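Long-range contacts in putative sugar isomerase (Parabacteroides distasonis, PDB 3LMZ), which is a putative sugar isomerase with a xylose isomerase-like TIM barrel, and probably acts on a sugar substrate not yet identified: residues L47-F52 / Y78-I83; V103-G108 / H128-L133. All coordinates share one frame; numbering follows the deposited sequence.

Contacts 1 and 2 are two examples of the beta-alpha-beta step whose repetition builds a TIM barrel, separated by one further step through helix 88-101. Contact 1 pairs strand 46-49 with strand 76-85, connected through helix 60-72; contact 2, later in the chain, pairs strand 105-110 with strand 128-132, connected through helix 115-125. Their centres lie about 9 Å apart, and strands 76-85 and 105-110 are neighbours, so four consecutive strands run parallel in one curved sheet. V80 O lies 2.8 Å from V107 N, probably a hydrogen bond. K50 of contact 1 and H132 of contact 2 each hydrogen-bond to bound citrate, probably from the crystallisation liquor, which may mark a pocket at the barrel mouth.

Contact 1 of 2, residues L47-F52 / Y78-I83; sequences LCIKDF and YAVGPI
The torsions of C48 and Y78 bring sulfur and ring together: C48 carries SG anti to its backbone N (chi1 -163°), while the Y78 ring, with CG set between N and the carbonyl carbon (chi1 79°), turns its CD1-CE1 side toward L47 and C48. Y78 CE1 then lies 3.7 Å from C48 CB, and C48 SG lies oblique to the ring, 4.8 Å from its centroid. Y78 OH is hydrogen-bonded to D187 and S229. On the other face of the sheet I49 and V80 touch through CB and CG1, and helix 88-101 covers both side chains.

These are adjacent parallel strands of a TIM barrel, joined by a beta-alpha-beta crossover through helix 60-72. Their backbones are laced by Y78 N to L47 O, I49 N to A79 O and G81 N to I49 O, the last at 2.8 Å.

Past the strand end, the K50 chain, bent at chi2 and chi3 (both -66°), curls across to the other strand, laying CD 3.5 Å from G81 O. Its NZ donates to P82 O at 2.7 Å, in the carbonyl plane, and also hydrogen-bonds a bound citrate, probably from the crystallisation liquor. The peptide before P82 is cis, and G81 adopts backbone angles that suit glycine. A water accepts from D51 N and gives P82 O a weak second bond.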
loop_
_atom_site.group_PDB
_atom_site.type_symbol
_atom_site.label_atom_id
_atom_site.label_comp_id
_atom_site.label_asym_id
_atom_site.label_seq_id
_atom_site.Cartn_x
_atom_site.Cartn_y
_atom_site.Cartn_z
ATOM N N LEU A 47 -11.446 1.006 -14.624
ATOM C CA LEU A 47 -10.329 0.693 -15.503
ATOM C C LEU A 47 -10.466 1.580 -16.762
ATOM O O LEU A 47 -11.530 1.622 -17.388
ATOM C CB LEU A 47 -10.363 -0.772 -15.906
ATOM C CG LEU A 47 -9.328 -1.252 -16.913
ATOM C CD1 LEU A 47 -7.874 -1.061 -16.394
ATOM C CD2 LEU A 47 -9.581 -2.720 -17.392
ATOM N N CYS A 48 -9.343 2.211 -17.133
ATOM C CA CYS A 48 -9.283 2.883 -18.405
ATOM C C CYS A 48 -8.846 1.855 -19.457
ATOM O O CYS A 48 -7.859 1.134 -19.258
ATOM C CB CYS A 48 -8.346 4.082 -18.361
ATOM S SG CYS A 48 -8.634 5.216 -19.775
ATOM N N ILE A 49 -9.597 1.755 -20.579
ATOM C CA ILE A 49 -9.475 0.624 -21.486
ATOM C C ILE A 49 -8.414 0.879 -22.551
ATOM O O ILE A 49 -8.575 1.831 -23.352
ATOM C CB ILE A 49 -10.845 0.369 -22.201
ATOM C CG1 ILE A 49 -11.982 0.164 -21.178
ATOM C CG2 ILE A 49 -10.727 -0.835 -23.192
ATOM C CD1 ILE A 49 -13.390 0.153 -21.844
ATOM N N LYS A 50 -7.447 -0.053 -22.669
ATOM C CA LYS A 50 -6.384 -0.020 -23.655
ATOM C C LYS A 50 -6.587 -1.059 -24.752
ATOM O O LYS A 50 -7.221 -2.079 -24.528
ATOM C CB LYS A 50 -5.015 -0.189 -22.992
ATOM C CG LYS A 50 -4.461 1.053 -22.321
ATOM C CD LYS A 50 -4.116 2.190 -23.193
ATOM C CE LYS A 50 -2.963 1.914 -24.129
ATOM N NZ LYS A 50 -2.549 3.119 -24.861
ATOM N N ASP A 51 -6.062 -0.722 -25.926
ATOM C CA ASP A 51 -6.189 -1.567 -27.094
ATOM C C ASP A 51 -5.616 -2.972 -26.923
ATOM O O ASP A 51 -6.118 -3.929 -27.509
ATOM C CB ASP A 51 -5.620 -0.885 -28.345
ATOM C CG ASP A 51 -4.110 -0.505 -28.244
ATOM O OD1 ASP A 51 -3.493 -0.673 -27.184
ATOM O OD2 ASP A 51 -3.594 0.008 -29.272
ATOM N N PHE A 52 -4.580 -3.124 -26.077
ATOM C CA PHE A 52 -4.027 -4.468 -25.795
ATOM C C PHE A 52 -4.916 -5.377 -24.945
ATOM O O PHE A 52 -4.683 -6.599 -24.826
ATOM C CB PHE A 52 -2.582 -4.351 -25.252
ATOM C CG PHE A 52 -2.413 -3.373 -24.126
ATOM C CD1 PHE A 52 -2.835 -3.699 -22.853
ATOM C CD2 PHE A 52 -1.666 -2.194 -24.303
ATOM C CE1 PHE A 52 -2.645 -2.825 -21.819
ATOM C CE2 PHE A 52 -1.502 -1.362 -23.256
ATOM C CZ PHE A 52 -1.955 -1.674 -22.027
ATOM N N TYR A 78 -14.310 2.804 -17.805
ATOM C CA TYR A 78 -14.881 4.150 -17.723
ATOM C C TYR A 78 -14.531 5.102 -18.868
ATOM O O TYR A 78 -15.189 6.170 -19.026
ATOM C CB TYR A 78 -14.560 4.810 -16.377
ATOM C CG TYR A 78 -13.166 5.369 -16.296
ATOM C CD1 TYR A 78 -12.085 4.609 -15.856
ATOM C CD2 TYR A 78 -12.918 6.685 -16.647
ATOM C CE1 TYR A 78 -10.769 5.166 -15.805
ATOM C CE2 TYR A 78 -11.632 7.233 -16.598
ATOM C CZ TYR A 78 -10.554 6.467 -16.145
ATOM O OH TYR A 78 -9.265 6.973 -16.114
ATOM N N ALA A 79 -13.475 4.757 -19.593
ATOM C CA ALA A 79 -12.988 5.542 -20.711
ATOM C C ALA A 79 -12.124 4.607 -21.549
ATOM O O ALA A 79 -11.818 3.483 -21.147
ATOM C CB ALA A 79 -12.179 6.735 -20.189
ATOM N N VAL A 80 -11.775 5.123 -22.720
ATOM C CA VAL A 80 -10.807 4.430 -23.594
ATOM C C VAL A 80 -9.549 5.281 -23.805
ATOM O O VAL A 80 -9.666 6.534 -23.954
ATOM C CB VAL A 80 -11.399 4.048 -24.992
ATOM C CG1 VAL A 80 -12.517 2.944 -24.857
ATOM C CG2 VAL A 80 -11.953 5.269 -25.761
ATOM N N GLY A 81 -8.389 4.605 -23.794
ATOM C CA GLY A 81 -7.112 5.246 -24.137
ATOM C C GLY A 81 -6.112 5.222 -23.022
ATOM O O GLY A 81 -6.334 4.570 -22.018
ATOM N N PRO A 82 -5.018 5.969 -23.164
ATOM C CA PRO A 82 -4.740 6.831 -24.307
ATOM C C PRO A 82 -4.696 6.156 -25.677
ATOM O O PRO A 82 -4.152 5.088 -25.848
ATOM C CB PRO A 82 -3.357 7.400 -23.996
ATOM C CG PRO A 82 -3.210 7.296 -22.466
ATOM C CD PRO A 82 -4.066 6.137 -22.052
ATOM N N ILE A 83 -5.259 6.833 -26.665
ATOM C CA ILE A 83 -5.225 6.439 -28.069
ATOM C C ILE A 83 -4.487 7.545 -28.834
ATOM O O ILE A 83 -4.945 8.686 -28.847
ATOM C CB ILE A 83 -6.645 6.257 -28.688
ATOM C CG1 ILE A 83 -7.475 5.208 -27.911
ATOM C CG2 ILE A 83 -6.500 5.882 -30.184
ATOM C CD1 ILE A 83 -8.934 5.122 -28.288
HETATM O O HOH W 1 -5.741 2.088 -26.369
#

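Contact 2 of 2, residues V103-G108 / H128-L133; sequences VKLIVG and HYAIHL
Y129 crosses I106 obliquely on one face of the sheet, its ring running along the neighbouring strand toward G108. CG2 of I106 meets ring atoms CD2 and CE2, lying 3.9 Å from Y129 CE2, and the carbonyl oxygen of I106 lies over a face of the same ring. With CG anti to the backbone N (chi1 -170°), the ring extends far enough for Y129 OH to come 3.5 Å from G108 CA. G108, having no side chain, lets the hydroxyl lie against its CA. F95 of helix 88-101 packs against both I106 and Y129.

The face bearing L105, V107 and A130 is filled by smaller aliphatic groups. L105 leans across the strand, so that L105 CD1 lies 3.9 Å from H128 CB and 4.2 Å from A130 CB, while V107 CG1 rests 3.4 Å from A130 O. The imidazole of H128 turns away from this cluster, meeting a water in its ring plane at ND1 and the ring of F186 edge-to-face.

Five backbone hydrogen bonds run between the strands, from H128 N to K104 O at one end to H132 N to G108 O at the other; A130 N donates to I106 O at 2.8 Å. Beyond them H132 is fixed by D163 through NE2, and its ND1 hydrogen-bonds to a citrate probably from the crystallisation liquor. Regular parallel pairing of strands connected through helix 115-125 is the beta-alpha-beta unit of a TIM barrel, and H132 at the C-terminal end of its strand is consistent with a site at the barrel mouth.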
loop_
_atom_site.group_PDB
_atom_site.type_symbol
_atom_site.label_atom_id
_atom_site.label_comp_id
_atom_site.label_asym_id
_atom_site.label_seq_id
_atom_site.Cartn_x
_atom_site.Cartn_y
_atom_site.Cartn_z
ATOM N N VAL A 103 -18.590 4.215 -23.798
ATOM C CA VAL A 103 -18.015 5.271 -22.961
ATOM C C VAL A 103 -18.248 6.663 -23.587
ATOM O O VAL A 103 -18.617 6.770 -24.772
ATOM C CB VAL A 103 -16.523 5.061 -22.679
ATOM C CG1 VAL A 103 -16.324 3.730 -21.944
ATOM C CG2 VAL A 103 -15.700 5.156 -23.941
ATOM N N LYS A 104 -18.100 7.706 -22.765
ATOM C CA LYS A 104 -18.281 9.087 -23.220
ATOM C C LYS A 104 -17.033 9.922 -22.988
ATOM O O LYS A 104 -17.109 11.165 -23.065
ATOM C CB LYS A 104 -19.511 9.710 -22.575
ATOM C CG LYS A 104 -20.720 8.881 -22.936
ATOM C CD LYS A 104 -22.012 9.579 -22.799
ATOM C CE LYS A 104 -23.152 8.579 -23.203
ATOM N NZ LYS A 104 -22.823 7.098 -22.940
ATOM N N LEU A 105 -15.926 9.244 -22.664
ATOM C CA LEU A 105 -14.630 9.903 -22.399
ATOM C C LEU A 105 -13.555 9.110 -23.148
ATOM O O LEU A 105 -13.406 7.880 -23.026
ATOM C CB LEU A 105 -14.297 9.899 -20.892
ATOM C CG LEU A 105 -12.926 10.432 -20.462
ATOM C CD1 LEU A 105 -12.721 11.838 -20.911
ATOM C CD2 LEU A 105 -12.728 10.277 -18.899
ATOM N N ILE A 106 -12.806 9.874 -23.933
ATOM C CA ILE A 106 -11.697 9.379 -24.727
ATOM C C ILE A 106 -10.424 10.100 -24.243
ATOM O O ILE A 106 -10.398 11.323 -24.145
ATOM C CB ILE A 106 -11.873 9.684 -26.236
ATOM C CG1 ILE A 106 -13.093 8.969 -26.791
ATOM C CG2 ILE A 106 -10.597 9.345 -27.027
ATOM C CD1 ILE A 106 -13.440 9.346 -28.302
ATOM N N VAL A 107 -9.421 9.313 -23.851
ATOM C CA VAL A 107 -8.082 9.811 -23.526
ATOM C C VAL A 107 -7.263 9.627 -24.817
ATOM O O VAL A 107 -7.150 8.544 -25.393
ATOM C CB VAL A 107 -7.494 9.100 -22.305
ATOM C CG1 VAL A 107 -6.147 9.777 -21.928
ATOM C CG2 VAL A 107 -8.510 9.137 -21.101
ATOM N N GLY A 108 -6.719 10.742 -25.316
ATOM C CA GLY A 108 -6.087 10.780 -26.640
ATOM C C GLY A 108 -4.778 11.536 -26.688
ATOM O O GLY A 108 -4.464 12.316 -25.769
ATOM N N HIS A 128 -16.408 13.838 -24.038
ATOM C CA HIS A 128 -15.242 14.551 -23.556
ATOM C C HIS A 128 -13.997 13.841 -24.092
ATOM O O HIS A 128 -13.971 12.632 -24.327
ATOM C CB HIS A 128 -15.245 14.633 -22.044
ATOM C CG HIS A 128 -16.188 15.664 -21.481
ATOM N ND1 HIS A 128 -17.555 15.463 -21.445
ATOM C CD2 HIS A 128 -15.965 16.884 -20.944
ATOM C CE1 HIS A 128 -18.127 16.523 -20.891
ATOM N NE2 HIS A 128 -17.180 17.388 -20.559
ATOM N N TYR A 129 -12.943 14.626 -24.287
ATOM C CA TYR A 129 -11.697 14.205 -24.857
ATOM C C TYR A 129 -10.556 14.784 -24.015
ATOM O O TYR A 129 -10.434 16.003 -23.884
ATOM C CB TYR A 129 -11.575 14.709 -26.297
ATOM C CG TYR A 129 -10.431 14.138 -27.081
ATOM C CD1 TYR A 129 -9.143 14.635 -26.904
ATOM C CD2 TYR A 129 -10.596 13.149 -28.041
ATOM C CE1 TYR A 129 -8.074 14.136 -27.628
ATOM C CE2 TYR A 129 -9.547 12.649 -28.762
ATOM C CZ TYR A 129 -8.297 13.173 -28.593
ATOM O OH TYR A 129 -7.250 12.670 -29.325
ATOM N N ALA A 130 -9.757 13.906 -23.411
ATOM C CA ALA A 130 -8.721 14.277 -22.459
ATOM C C ALA A 130 -7.357 13.966 -23.078
ATOM O O ALA A 130 -7.046 12.812 -23.281
ATOM C CB ALA A 130 -8.884 13.499 -21.142
ATOM N N ILE A 131 -6.580 15.000 -23.369
ATOM C CA ILE A 131 -5.249 14.865 -23.994
ATOM C C ILE A 131 -4.222 14.474 -22.899
ATOM O O ILE A 131 -4.073 15.176 -21.873
ATOM C CB ILE A 131 -4.794 16.169 -24.682
ATOM C CG1 ILE A 131 -5.737 16.528 -25.830
ATOM C CG2 ILE A 131 -3.336 16.011 -25.161
ATOM C CD1 ILE A 131 -5.658 17.921 -26.320
ATOM N N HIS A 132 -3.507 13.360 -23.125
ATOM C CA HIS A 132 -2.494 12.899 -22.141
ATOM C C HIS A 132 -1.176 13.649 -22.313
ATOM O O HIS A 132 -0.433 13.369 -23.239
ATOM C CB HIS A 132 -2.260 11.373 -22.207
ATOM C CG HIS A 132 -1.444 10.875 -21.059
ATOM N ND1 HIS A 132 -0.646 9.757 -21.109
ATOM C CD2 HIS A 132 -1.291 11.377 -19.807
ATOM C CE1 HIS A 132 -0.036 9.593 -19.946
ATOM N NE2 HIS A 132 -0.401 10.563 -19.129
ATOM N N LEU A 133 -0.873 14.498 -21.336
ATOM C CA LEU A 133 0.399 15.241 -21.329
ATOM C C LEU A 133 1.513 14.289 -20.938
ATOM O O LEU A 133 1.301 13.336 -20.222
ATOM C CB LEU A 133 0.298 16.470 -20.443
ATOM C CG LEU A 133 0.184 16.230 -18.933
ATOM C CD1 LEU A 133 1.585 16.139 -18.255
ATOM C CD2 LEU A 133 -0.697 17.269 -18.163
HETATM O O HOH W 2 -19.552 13.573 -22.659
#